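Local coordinates for protein uncharacterized N-acetyltransferase D2E76_00625 (Mycobacteroides abscessus, PDB 6YCA) that probably transfers the acetyl group of acetyl-coenzyme A to amine substrates as an Eis-type GCN5-related N-acetyltransferase, but is unable to modify aminoglycosides, at residues A[83-88]-A[199-204]; A[306-311]-A[409-414]; A[328-333]-A[397-402]; A[361-366]-A[389-394]; A[173-178]-A[224-229]. All blocks are in the same frame, centred on the assembly; numbering follows the deposited sequence.

Contact 1. Residues A[83-88]-A[199-204]; sequences TSWLTV and SVARPP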
# COMPACT_ATOMS: atom_id res chain seq x y z
N THR A 83 32.53 -12.56 27.93
CA THR A 83 33.68 -13.37 27.54
C THR A 83 33.26 -14.29 26.40
O THR A 83 32.37 -15.13 26.58
CB THR A 83 34.15 -14.18 28.74
OG1 THR A 83 34.45 -13.30 29.83
CG2 THR A 83 35.39 -14.99 28.40
N SER A 84 33.89 -14.15 25.24
CA SER A 84 33.45 -14.86 24.06
C SER A 84 34.66 -15.22 23.21
O SER A 84 35.81 -14.90 23.55
CB SER A 84 32.44 -14.02 23.27
OG SER A 84 32.10 -14.63 22.04
N TRP A 85 34.41 -15.90 22.09
CA TRP A 85 35.42 -16.15 21.08
C TRP A 85 34.88 -15.74 19.71
O TRP A 85 33.67 -15.54 19.53
CB TRP A 85 35.90 -17.62 21.06
CG TRP A 85 34.81 -18.67 21.05
CD1 TRP A 85 34.42 -19.45 22.09
CD2 TRP A 85 34.00 -19.06 19.92
NE1 TRP A 85 33.42 -20.31 21.70
CE2 TRP A 85 33.14 -20.09 20.37
CE3 TRP A 85 33.92 -18.65 18.59
CZ2 TRP A 85 32.21 -20.70 19.54
CZ3 TRP A 85 32.99 -19.26 17.76
CH2 TRP A 85 32.15 -20.27 18.24
N LEU A 86 35.78 -15.60 18.75
CA LEU A 86 35.42 -15.23 17.38
C LEU A 86 36.29 -16.02 16.42
O LEU A 86 37.51 -16.07 16.59
CB LEU A 86 35.62 -13.73 17.15
CG LEU A 86 34.98 -13.11 15.90
CD1 LEU A 86 34.58 -11.68 16.21
CD2 LEU A 86 35.92 -13.15 14.72
N THR A 87 35.66 -16.62 15.41
CA THR A 87 36.36 -17.43 14.43
C THR A 87 36.90 -16.54 13.31
O THR A 87 36.12 -15.90 12.59
CB THR A 87 35.43 -18.51 13.86
OG1 THR A 87 34.89 -19.30 14.93
CG2 THR A 87 36.18 -19.41 12.89
N VAL A 88 38.22 -16.52 13.16
CA VAL A 88 38.91 -15.72 12.15
C VAL A 88 39.23 -16.61 10.95
O VAL A 88 39.16 -17.85 11.08
CB VAL A 88 40.18 -15.08 12.73
CG1 VAL A 88 39.82 -14.23 13.93
CG2 VAL A 88 41.18 -16.17 13.10
N SER A 199 31.76 -16.61 13.10
CA SER A 199 30.98 -17.17 14.19
C SER A 199 31.54 -16.74 15.54
O SER A 199 32.75 -16.55 15.71
CB SER A 199 30.95 -18.70 14.08
OG SER A 199 32.26 -19.24 14.05
N VAL A 200 30.64 -16.55 16.50
CA VAL A 200 30.99 -16.12 17.85
C VAL A 200 30.38 -17.10 18.84
O VAL A 200 29.46 -17.85 18.52
CB VAL A 200 30.53 -14.68 18.16
CG1 VAL A 200 30.99 -13.73 17.06
CG2 VAL A 200 29.03 -14.63 18.33
N ALA A 201 30.93 -17.10 20.05
CA ALA A 201 30.42 -17.98 21.09
C ALA A 201 29.00 -17.59 21.47
O ALA A 201 28.65 -16.40 21.51
CB ALA A 201 31.31 -17.90 22.33
N ARG A 202 28.18 -18.60 21.76
CA ARG A 202 26.84 -18.41 22.32
C ARG A 202 26.86 -18.91 23.76
O ARG A 202 26.64 -20.10 24.01
CB ARG A 202 25.79 -19.16 21.50
CG ARG A 202 25.44 -18.49 20.18
CD ARG A 202 24.39 -19.27 19.42
NE ARG A 202 24.08 -18.65 18.13
CZ ARG A 202 23.14 -19.07 17.30
NH1 ARG A 202 22.41 -20.14 17.59
NH2 ARG A 202 22.93 -18.43 16.16
N PRO A 203 27.15 -18.05 24.73
CA PRO A 203 27.26 -18.50 26.12
C PRO A 203 25.91 -18.94 26.64
O PRO A 203 24.88 -18.67 26.01
CB PRO A 203 27.74 -17.24 26.86
CG PRO A 203 28.26 -16.32 25.79
CD PRO A 203 27.42 -16.61 24.59
N PRO A 204 25.87 -19.60 27.80
CA PRO A 204 24.57 -19.96 28.39
C PRO A 204 23.64 -18.78 28.59
O PRO A 204 22.42 -18.94 28.48
CB PRO A 204 24.94 -20.65 29.71
CG PRO A 204 26.38 -20.28 29.95
CD PRO A 204 26.99 -20.14 28.59

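Contact 2. Residues A[306-311]-A[409-414]; sequences DETWLR and PFAGTN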
# COMPACT_ATOMS: atom_id res chain seq x y z
N ASP A 306 24.40 -4.11 7.71
CA ASP A 306 25.66 -4.33 8.41
C ASP A 306 25.42 -5.20 9.64
O ASP A 306 24.36 -5.17 10.26
CB ASP A 306 26.26 -2.99 8.86
CG ASP A 306 25.29 -2.14 9.66
OD1 ASP A 306 24.25 -1.73 9.10
OD2 ASP A 306 25.54 -1.91 10.86
N GLU A 307 26.43 -6.02 9.96
CA GLU A 307 26.29 -6.95 11.08
C GLU A 307 27.38 -6.74 12.12
O GLU A 307 27.13 -6.12 13.16
CB GLU A 307 26.28 -8.40 10.60
CG GLU A 307 25.88 -9.35 11.69
CD GLU A 307 25.91 -10.80 11.25
OE1 GLU A 307 26.90 -11.22 10.62
OE2 GLU A 307 24.90 -11.49 11.52
N THR A 308 28.57 -7.27 11.87
CA THR A 308 29.64 -7.22 12.85
C THR A 308 30.37 -5.89 12.75
O THR A 308 30.95 -5.56 11.71
CB THR A 308 30.63 -8.36 12.62
OG1 THR A 308 29.95 -9.62 12.61
CG2 THR A 308 31.67 -8.37 13.73
N TRP A 309 30.34 -5.12 13.84
CA TRP A 309 31.21 -3.96 13.99
C TRP A 309 32.42 -4.44 14.79
O TRP A 309 32.33 -4.62 16.01
CB TRP A 309 30.48 -2.81 14.68
CG TRP A 309 29.46 -2.15 13.81
CD1 TRP A 309 28.23 -2.63 13.49
CD2 TRP A 309 29.58 -0.89 13.14
NE1 TRP A 309 27.58 -1.75 12.66
CE2 TRP A 309 28.39 -0.68 12.43
CE3 TRP A 309 30.59 0.08 13.06
CZ2 TRP A 309 28.17 0.46 11.66
CZ3 TRP A 309 30.37 1.21 12.30
CH2 TRP A 309 29.17 1.39 11.61
N LEU A 310 33.52 -4.67 14.10
CA LEU A 310 34.71 -5.29 14.67
C LEU A 310 35.72 -4.23 15.07
O LEU A 310 35.96 -3.27 14.32
CB LEU A 310 35.34 -6.26 13.68
CG LEU A 310 36.59 -7.00 14.14
CD1 LEU A 310 36.29 -7.80 15.39
CD2 LEU A 310 37.10 -7.91 13.04
N ARG A 311 36.31 -4.39 16.25
CA ARG A 311 37.35 -3.50 16.76
C ARG A 311 38.56 -4.34 17.14
O ARG A 311 38.48 -5.16 18.06
CB ARG A 311 36.83 -2.72 17.97
CG ARG A 311 37.88 -2.05 18.81
CD ARG A 311 38.46 -0.81 18.14
NE ARG A 311 39.91 -0.77 18.32
CZ ARG A 311 40.63 0.34 18.43
NH1 ARG A 311 40.05 1.53 18.40
NH2 ARG A 311 41.94 0.26 18.59
N PRO A 409 32.43 -13.57 5.55
CA PRO A 409 32.25 -13.83 6.98
C PRO A 409 30.83 -13.50 7.40
O PRO A 409 30.16 -12.65 6.81
CB PRO A 409 33.25 -12.88 7.64
CG PRO A 409 33.35 -11.76 6.67
CD PRO A 409 33.25 -12.37 5.31
N PHE A 410 30.39 -14.17 8.46
CA PHE A 410 29.00 -14.07 8.88
C PHE A 410 28.88 -14.61 10.29
O PHE A 410 29.40 -15.69 10.59
CB PHE A 410 28.14 -14.89 7.92
CG PHE A 410 26.74 -15.09 8.39
CD1 PHE A 410 25.84 -14.05 8.38
CD2 PHE A 410 26.33 -16.33 8.85
CE1 PHE A 410 24.55 -14.23 8.82
CE2 PHE A 410 25.03 -16.52 9.28
CZ PHE A 410 24.14 -15.47 9.27
N ALA A 411 28.21 -13.85 11.16
CA ALA A 411 27.94 -14.26 12.54
C ALA A 411 26.44 -14.53 12.65
O ALA A 411 25.65 -13.59 12.80
CB ALA A 411 28.37 -13.17 13.51
N GLY A 412 26.04 -15.79 12.62
CA GLY A 412 24.62 -16.09 12.67
C GLY A 412 23.91 -15.75 13.97
O GLY A 412 22.78 -16.18 14.19
N THR A 413 24.56 -14.96 14.83
CA THR A 413 24.08 -14.70 16.17
C THR A 413 24.23 -13.22 16.50
O THR A 413 25.21 -12.58 16.09
CB THR A 413 24.83 -15.55 17.21
OG1 THR A 413 25.23 -14.73 18.31
CG2 THR A 413 26.06 -16.20 16.59
N ASN A 414 23.25 -12.68 17.23
CA ASN A 414 23.26 -11.29 17.66
C ASN A 414 23.30 -11.21 19.18
O ASN A 414 22.93 -12.16 19.89
CB ASN A 414 22.02 -10.54 17.17
CG ASN A 414 22.08 -10.19 15.70
OD1 ASN A 414 23.06 -10.50 15.01
ND2 ASN A 414 21.04 -9.54 15.20

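Contact 3. Residues A[328-333]-A[397-402]; sequences APVVIE and RAADAL. With SO4 (sulfate ion), chain B.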
# COMPACT_ATOMS: atom_id res chain seq x y z
N ALA A 328 54.11 -13.16 -1.05
CA ALA A 328 55.21 -12.41 -0.48
C ALA A 328 54.69 -11.47 0.61
O ALA A 328 53.56 -10.99 0.54
CB ALA A 328 55.91 -11.60 -1.57
N PRO A 329 55.50 -11.20 1.63
CA PRO A 329 55.04 -10.36 2.74
C PRO A 329 54.71 -8.94 2.29
O PRO A 329 55.30 -8.40 1.35
CB PRO A 329 56.23 -10.36 3.71
CG PRO A 329 57.02 -11.57 3.35
CD PRO A 329 56.85 -11.74 1.87
N VAL A 330 53.73 -8.36 2.96
CA VAL A 330 53.33 -6.97 2.77
C VAL A 330 53.43 -6.26 4.11
O VAL A 330 53.07 -6.83 5.15
CB VAL A 330 51.89 -6.90 2.23
CG1 VAL A 330 51.39 -5.47 2.18
CG2 VAL A 330 51.81 -7.54 0.85
N VAL A 331 53.92 -5.03 4.10
CA VAL A 331 54.07 -4.23 5.31
C VAL A 331 52.92 -3.24 5.38
O VAL A 331 52.73 -2.43 4.47
CB VAL A 331 55.43 -3.51 5.35
CG1 VAL A 331 55.54 -2.69 6.64
CG2 VAL A 331 56.56 -4.52 5.25
N ILE A 332 52.14 -3.32 6.46
CA ILE A 332 50.96 -2.48 6.66
C ILE A 332 51.24 -1.53 7.82
O ILE A 332 51.55 -1.97 8.93
CB ILE A 332 49.71 -3.33 6.94
CG1 ILE A 332 49.50 -4.34 5.82
CG2 ILE A 332 48.50 -2.44 7.11
CD1 ILE A 332 48.33 -5.27 6.05
N GLU A 333 51.13 -0.23 7.56
CA GLU A 333 51.23 0.77 8.62
C GLU A 333 49.82 1.08 9.12
O GLU A 333 48.97 1.56 8.36
CB GLU A 333 51.92 2.04 8.12
CG GLU A 333 52.14 3.09 9.20
CD GLU A 333 52.87 4.33 8.70
OE1 GLU A 333 53.39 4.31 7.57
OE2 GLU A 333 52.91 5.34 9.44
N ARG A 397 47.04 -5.15 -4.90
CA ARG A 397 46.75 -6.51 -5.35
C ARG A 397 47.49 -7.56 -4.54
O ARG A 397 46.94 -8.62 -4.24
CB ARG A 397 46.89 -6.72 -6.86
CG ARG A 397 45.84 -6.02 -7.72
CD ARG A 397 45.95 -6.46 -9.18
NE ARG A 397 44.86 -5.93 -10.01
CZ ARG A 397 44.91 -4.76 -10.63
NH1 ARG A 397 46.00 -4.01 -10.52
NH2 ARG A 397 43.89 -4.34 -11.37
N ALA A 398 48.75 -7.28 -4.18
CA ALA A 398 49.52 -8.22 -3.37
C ALA A 398 48.88 -8.43 -2.00
O ALA A 398 48.88 -9.54 -1.46
CB ALA A 398 50.97 -7.74 -3.22
N ALA A 399 48.37 -7.35 -1.40
CA ALA A 399 47.69 -7.49 -0.12
C ALA A 399 46.41 -8.29 -0.28
O ALA A 399 46.09 -9.15 0.55
CB ALA A 399 47.38 -6.12 0.46
N ASP A 400 45.65 -8.02 -1.35
CA ASP A 400 44.43 -8.77 -1.61
C ASP A 400 44.72 -10.25 -1.89
O ASP A 400 43.91 -11.11 -1.54
CB ASP A 400 43.63 -8.15 -2.75
CG ASP A 400 42.76 -6.99 -2.29
OD1 ASP A 400 42.26 -7.03 -1.15
OD2 ASP A 400 42.55 -6.05 -3.09
N ALA A 401 45.86 -10.54 -2.52
CA ALA A 401 46.23 -11.94 -2.75
C ALA A 401 46.45 -12.67 -1.43
O ALA A 401 46.09 -13.84 -1.29
CB ALA A 401 47.47 -12.02 -3.63
N LEU A 402 47.03 -11.97 -0.44
CA LEU A 402 47.29 -12.58 0.86
C LEU A 402 46.00 -12.77 1.65
O LEU A 402 45.76 -13.83 2.23
CB LEU A 402 48.27 -11.71 1.65
CG LEU A 402 49.75 -11.80 1.28
CD1 LEU A 402 50.56 -10.79 2.06
CD2 LEU A 402 50.27 -13.21 1.50
S SO4 B . 41.11 -7.42 -9.29
O1 SO4 B . 41.49 -8.79 -9.63
O2 SO4 B . 39.69 -7.37 -8.96
O3 SO4 B . 41.90 -6.93 -8.16
O4 SO4 B . 41.36 -6.54 -10.43

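Contact 4. Residues A[361-366]-A[389-394]; sequences DISVDV and SAQSPG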
# COMPACT_ATOMS: atom_id res chain seq x y z
N ASP A 361 53.98 -0.83 2.69
CA ASP A 361 53.29 -0.95 1.41
C ASP A 361 51.89 -0.37 1.45
O ASP A 361 51.35 -0.01 0.40
CB ASP A 361 53.21 -2.42 0.99
CG ASP A 361 54.56 -3.02 0.65
OD1 ASP A 361 55.35 -2.34 -0.04
OD2 ASP A 361 54.84 -4.15 1.09
N ILE A 362 51.28 -0.31 2.63
CA ILE A 362 49.89 0.11 2.77
C ILE A 362 49.73 0.86 4.09
O ILE A 362 50.31 0.48 5.11
CB ILE A 362 48.96 -1.12 2.70
CG1 ILE A 362 48.77 -1.55 1.25
CG2 ILE A 362 47.61 -0.84 3.34
CD1 ILE A 362 47.98 -2.79 1.12
N SER A 363 48.93 1.93 4.07
CA SER A 363 48.59 2.69 5.26
C SER A 363 47.07 2.67 5.41
O SER A 363 46.35 2.90 4.44
CB SER A 363 49.09 4.13 5.18
OG SER A 363 50.50 4.20 5.28
N VAL A 364 46.60 2.35 6.62
CA VAL A 364 45.17 2.23 6.87
C VAL A 364 44.94 2.48 8.36
O VAL A 364 45.81 2.18 9.18
CB VAL A 364 44.66 0.84 6.41
CG1 VAL A 364 45.72 -0.21 6.67
CG2 VAL A 364 43.35 0.47 7.05
N ASP A 365 43.78 3.04 8.70
CA ASP A 365 43.40 3.17 10.10
C ASP A 365 42.81 1.86 10.63
O ASP A 365 42.32 1.02 9.87
CB ASP A 365 42.42 4.33 10.30
CG ASP A 365 41.09 4.10 9.61
OD1 ASP A 365 41.06 3.38 8.59
OD2 ASP A 365 40.08 4.66 10.07
N VAL A 366 42.85 1.71 11.95
CA VAL A 366 42.48 0.44 12.58
C VAL A 366 41.04 0.06 12.28
O VAL A 366 40.70 -1.14 12.23
CB VAL A 366 42.80 0.46 14.09
CG1 VAL A 366 41.89 1.43 14.82
CG2 VAL A 366 42.71 -0.95 14.68
N SER A 389 45.74 3.81 1.64
CA SER A 389 46.78 4.48 0.87
C SER A 389 47.85 3.47 0.50
O SER A 389 48.39 2.79 1.38
CB SER A 389 47.40 5.59 1.72
OG SER A 389 48.53 6.15 1.08
N ALA A 390 48.15 3.36 -0.79
CA ALA A 390 49.14 2.40 -1.27
C ALA A 390 50.43 3.14 -1.61
O ALA A 390 50.40 4.25 -2.14
CB ALA A 390 48.62 1.63 -2.48
N GLN A 391 51.57 2.52 -1.28
CA GLN A 391 52.88 3.11 -1.52
C GLN A 391 53.67 2.48 -2.65
O GLN A 391 54.68 3.06 -3.07
CB GLN A 391 53.75 3.04 -0.25
CG GLN A 391 53.44 4.10 0.79
CD GLN A 391 52.15 3.81 1.55
OE1 GLN A 391 51.58 2.72 1.43
NE2 GLN A 391 51.69 4.77 2.32
N SER A 392 53.27 1.31 -3.14
CA SER A 392 54.00 0.61 -4.18
C SER A 392 53.07 0.12 -5.27
O SER A 392 51.91 -0.21 -5.01
CB SER A 392 54.70 -0.62 -3.58
OG SER A 392 55.50 -0.27 -2.46
N PRO A 393 53.55 0.07 -6.51
CA PRO A 393 52.74 -0.49 -7.61
C PRO A 393 52.44 -1.96 -7.33
O PRO A 393 53.34 -2.77 -7.13
CB PRO A 393 53.65 -0.32 -8.83
CG PRO A 393 55.04 -0.20 -8.27
CD PRO A 393 54.88 0.51 -6.97
N GLY A 394 51.15 -2.29 -7.32
CA GLY A 394 50.74 -3.65 -7.07
C GLY A 394 50.60 -4.01 -5.60
O GLY A 394 50.25 -5.15 -5.29

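Contact 5. Residues A[173-178]-A[224-229]; sequences GAIALL and VTHPDG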
# COMPACT_ATOMS: atom_id res chain seq x y z
N GLY A 173 16.92 -38.12 3.88
CA GLY A 173 16.54 -39.23 4.73
C GLY A 173 17.05 -39.07 6.14
O GLY A 173 16.41 -39.52 7.09
N ALA A 174 18.21 -38.41 6.30
CA ALA A 174 18.78 -38.17 7.62
C ALA A 174 18.09 -37.03 8.36
O ALA A 174 18.48 -36.73 9.49
CB ALA A 174 20.28 -37.89 7.51
N ILE A 175 17.09 -36.39 7.75
CA ILE A 175 16.35 -35.34 8.42
C ILE A 175 15.43 -35.96 9.46
O ILE A 175 14.76 -36.97 9.20
CB ILE A 175 15.57 -34.51 7.38
CG1 ILE A 175 16.53 -33.63 6.58
CG2 ILE A 175 14.49 -33.68 8.02
CD1 ILE A 175 17.25 -32.61 7.43
N ALA A 176 15.39 -35.36 10.65
CA ALA A 176 14.54 -35.84 11.73
C ALA A 176 13.78 -34.67 12.34
O ALA A 176 14.38 -33.62 12.62
CB ALA A 176 15.37 -36.54 12.80
N LEU A 177 12.48 -34.83 12.53
CA LEU A 177 11.68 -33.80 13.18
C LEU A 177 11.87 -33.94 14.68
O LEU A 177 11.71 -35.03 15.24
CB LEU A 177 10.21 -33.98 12.83
CG LEU A 177 9.91 -34.15 11.34
CD1 LEU A 177 8.42 -34.34 11.11
CD2 LEU A 177 10.44 -32.98 10.53
N LEU A 178 12.21 -32.83 15.35
CA LEU A 178 12.54 -32.87 16.76
C LEU A 178 11.86 -31.72 17.50
O LEU A 178 12.33 -31.29 18.56
CB LEU A 178 14.06 -32.79 16.93
CG LEU A 178 14.70 -33.12 18.28
CD1 LEU A 178 14.83 -34.63 18.45
CD2 LEU A 178 16.03 -32.41 18.45
N VAL A 224 14.03 -28.84 13.24
CA VAL A 224 14.37 -29.98 12.39
C VAL A 224 15.87 -30.15 12.42
O VAL A 224 16.63 -29.18 12.32
CB VAL A 224 13.83 -29.77 10.97
CG1 VAL A 224 14.41 -30.79 10.02
CG2 VAL A 224 12.31 -29.84 10.98
N THR A 225 16.31 -31.39 12.57
CA THR A 225 17.71 -31.69 12.80
C THR A 225 18.28 -32.53 11.66
O THR A 225 17.56 -33.19 10.91
CB THR A 225 17.89 -32.43 14.14
OG1 THR A 225 19.28 -32.54 14.45
CG2 THR A 225 17.29 -33.81 14.06
N HIS A 226 19.60 -32.47 11.56
CA HIS A 226 20.45 -33.29 10.70
C HIS A 226 21.62 -33.75 11.56
O HIS A 226 21.92 -33.12 12.58
CB HIS A 226 20.99 -32.44 9.54
CG HIS A 226 21.80 -33.22 8.55
ND1 HIS A 226 23.16 -33.41 8.69
CD2 HIS A 226 21.45 -33.86 7.41
CE1 HIS A 226 23.61 -34.14 7.68
NE2 HIS A 226 22.59 -34.42 6.89
N PRO A 227 22.26 -34.88 11.22
CA PRO A 227 23.44 -35.30 11.98
C PRO A 227 24.51 -34.22 12.13
O PRO A 227 25.30 -34.26 13.07
CB PRO A 227 23.96 -36.50 11.18
CG PRO A 227 22.72 -37.11 10.63
CD PRO A 227 21.78 -35.96 10.33
N ASP A 228 24.54 -33.23 11.23
CA ASP A 228 25.55 -32.19 11.27
C ASP A 228 24.95 -30.78 11.23
O ASP A 228 25.58 -29.85 10.73
CB ASP A 228 26.58 -32.37 10.16
CG ASP A 228 27.41 -33.63 10.33
OD1 ASP A 228 27.86 -33.90 11.46
OD2 ASP A 228 27.62 -34.36 9.33
N GLY A 229 23.75 -30.61 11.76
CA GLY A 229 23.16 -29.28 11.83
C GLY A 229 21.69 -29.35 12.18
O GLY A 229 21.12 -30.42 12.39

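Contact 1. Residues A[83-88]-A[199-204]
Trp85 lays one face of its indole over Ala201, whose CB stands 3.4 Å from the centroid of the five-membered ring and only 15° off the ring normal, a clear CH-pi geometry. The same face also carries Ala201 N and, toward its rim, the carbonyl carbon of Val200, while Ser199 OG lies in the ring plane at the edge. A chi1 of 49° folds the indole back over the 199-204 backbone, and Arg93 makes a cation-pi contact with the same ring. Alongside it the two backbones run in nearly opposed directions and form a single bridge, Leu86 with Val200. Thr87 N donates to Ser199 O at 2.9 Å, and Ala201 N donates to Trp85 O at 3.2 Å. Trp85 O accepts a second bond from Ser84 OG, which arrives from the opposite face of the carbonyl plane. The hydroxyl Thr87 OG1 donates to Ser199 OG at 2.8 Å, and Ser199 OG is further hydrogen-bonded to Trp196 O. The chemistry implies a seam in which backbone and hydroxyl bonds fix the alignment of strand 75-87, from the N-terminal GNAT region, with a loop of the second, while the indole lies over Ala201 on one side.

Contact 2. Residues A[306-311]-A[409-414]
Glu307 reaches across to Ala411 and so, in this Eis-type fold, ties strand 299-312 of the GNAT part to the C-terminal segment 409-414, in the loop after helix 395-403. In the first shell, Ala411 N donates to Glu307 OE1 at 3.0 Å with an N-H...O angle of 166°. The bond is straight at the hydrogen, yet it meets the carboxylate from above, 36° out of its plane. Beside this bond, Ala411 CB rests 3.8 Å from Glu307 OE1, and Thr308 OG1 approaches the same methyl at 4.0 Å. Phe410 brings CD1 obliquely to within 3.8 Å of Glu307 OE1, and one face of its ring is overlain toward the rim by Gly412 N of its own segment.

The carboxylate gets this far because CG stands anti to the backbone N (chi1 -169°) and the chain stays extended beyond it. Further along the tail, Arg136 binds Thr413 O and Trp206 binds Asn414 O, and the side chain of Asn414 lies about 10 Å from bound acetyl-coenzyme A. This is consistent with a C-terminus that runs toward the cofactor, as in other Eis enzymes. Strand 299-312 also faces the second subunit, whose Arg297 forms a salt bridge with Asp306. In the second shell, one hydroxyl of strand 149-160 serves two adjacent residues of strand 299-312: Thr152 OG1 is hydrogen-bonded both to Thr308 OG1 and to Glu307 OE1, the same oxygen that accepts Ala411 N.

Contact 3. Residues A[328-333]-A[397-402]
Val330 and Leu402 slide past each other in opposite directions where helix 395-403 packs on the sheet of the sterol carrier protein-like domain. The helix-on-sheet arrangement is nearly perpendicular: the axes of strand 330-333 and helix 397-402 make an angle of 101° and approach to 9.4 Å.

The apolar contacts centre on the two branches of Val330. CG2, anti to the carbonyl carbon, does most of the touching, with Leu402 CD1 at 3.7 Å and Ala398 CB at 4.2 Å. CG1, anti to the backbone N (chi1 173°), turns instead toward Ala399 CB at 4.4 Å. With small alanines at 398 and 399, the valine can come up against the helix surface, and its CG2 lies 4.1 Å from Ala399 N. Ala399 also packs on Ile362 and Trp379, which extends the apolar layer across the sheet.

The closest contact with a polar atom is at Ala328 O, 3.4 Å from Leu402 CD1, and is van der Waals packing; no hydrogen bond joins the two segments.

Ionic contact is confined to the far side of the helix. There a sulfate ion, probably from the crystallisation liquor, is also hydrogen-bonded to Thr407 OG1 of the second subunit. Arg397 extends its chain from CG to NE to reach this ion, which lies at the guanidinium edge, its O4 accepting a weak bond from Arg397 NH2 at 3.5 Å.

Contact 4. Residues A[361-366]-A[389-394]
The carboxylate of Asp361 is reached by Ser392, whose OG donates to OD1 at 3.2 Å from the anti side and 20° out of the carboxylate plane. The other oxygen, OD2, accepts Val331 N from strand 330-335, so the group is held by a strand and by the loop after strand 388-390, which restrains its rotation. The flat peptide groups are met differently. Asp361 O takes Gln391 N at 3.0 Å from above the carbonyl plane, 46° out of it, where the chain leaves regular strand geometry. The carbonyls of Ser363 and Ser389 are each approached in their own planes: Ser363 N donates to Ser389 O at 2.9 Å, and Ser389 N returns a bond to Ser363 O at 3.0 Å.

These reciprocal bonds define Ser363 and Ser389 as a hydrogen-bonded antiparallel pair, their CB atoms 4.1 Å apart on one face of the sheet. Next to them, Ile362 and Ala390 form a non-hydrogen-bonded pair with CA atoms 4.7 Å apart, both side chains on the other face. A close approach of Ile362 CA to Ser389 O, 3.4 Å, has the geometry of a CA-H...O contact.

The pairing adds strand 388-390 as an edge strand of the sterol carrier protein-like sheet. Strand 362-365 has strand 330-335 as its parallel neighbour on its other side. On the Ile362 face, Ile362 packs on Ile396 and Ala399 of helix 395-403 and on Trp379 of helix 379-384, while Ala390 meets Ile396; at the far end, Asp365 is the N-cap of helix 366-373, its OD1 bonded weakly to Ala368 N and its OD2 salt-bridged to Arg144.

Contact 5. Residues A[173-178]-A[224-229]
Ala176 and Thr225 form a hydrogen-bonded antiparallel pair: Thr225 N donates to Ala176 O at 2.9 Å and Ala176 N to Thr225 O at 3.1 Å. Leu177 and Val224 follow as the non-hydrogen-bonded pair. On their side of the sheet Val224 divides its branches between two neighbours. CG1, anti to the backbone N (chi1 168°), meets Ile175 CG2 at 3.5 Å, the two side chains crossing at about a right angle. CG2 runs beside Leu177 and comes 3.7 Å from its CD2, both side chains pointing the same way. On the opposite side Thr225 turns CG2 against Ala176 CB, 3.6 Å away.

This ladder places the short strand 176-177 on the edge of the second GNAT region, against the hairpin of strands 222-226 and 229-235. The hairpin is closed by a type I turn from His226 to Gly229, in which His226 N donates to Gly229 O at 2.7 Å and Gly229 N returns a bond to His226 O. At the entry to this turn Ala174 CB packs on Pro227 CD at 3.7 Å, extending the contact beyond the paired residues. Ile175 and Val224 also touch His268 of helix 259-270, which backs the layer. Arg44 of the third subunit packs on Leu177 and Val224, and a bound acetyl-coenzyme A lies about 10 Å from the Leu177 side chain. Within the turn, Asp228 N donates to His226 ND1 and so holds the imidazole, which has Ile175 CD1 at its edge, near the ring plane.

How the contacts relate
From the N terminus, contact 1 is the first to open, at 83-88, and it closes at 199-204. Contact 5 opens before that closure, at 173-178, and ends at 224-229, so the two loops cross: one joins the two GNAT regions, the other completes the edge of the second. Contact 2 opens at 306-311 and returns only with the tail at 409-414. Within that span lies contact 3, and within contact 3 lies contact 4, both inside the sterol carrier protein-like domain, where strands 330-335 and 362-365 are neighbours. Contacts 1 and 2 touch through Val200 and Arg202 against the tail, and contacts 2 and 4 through Arg311 and Val366.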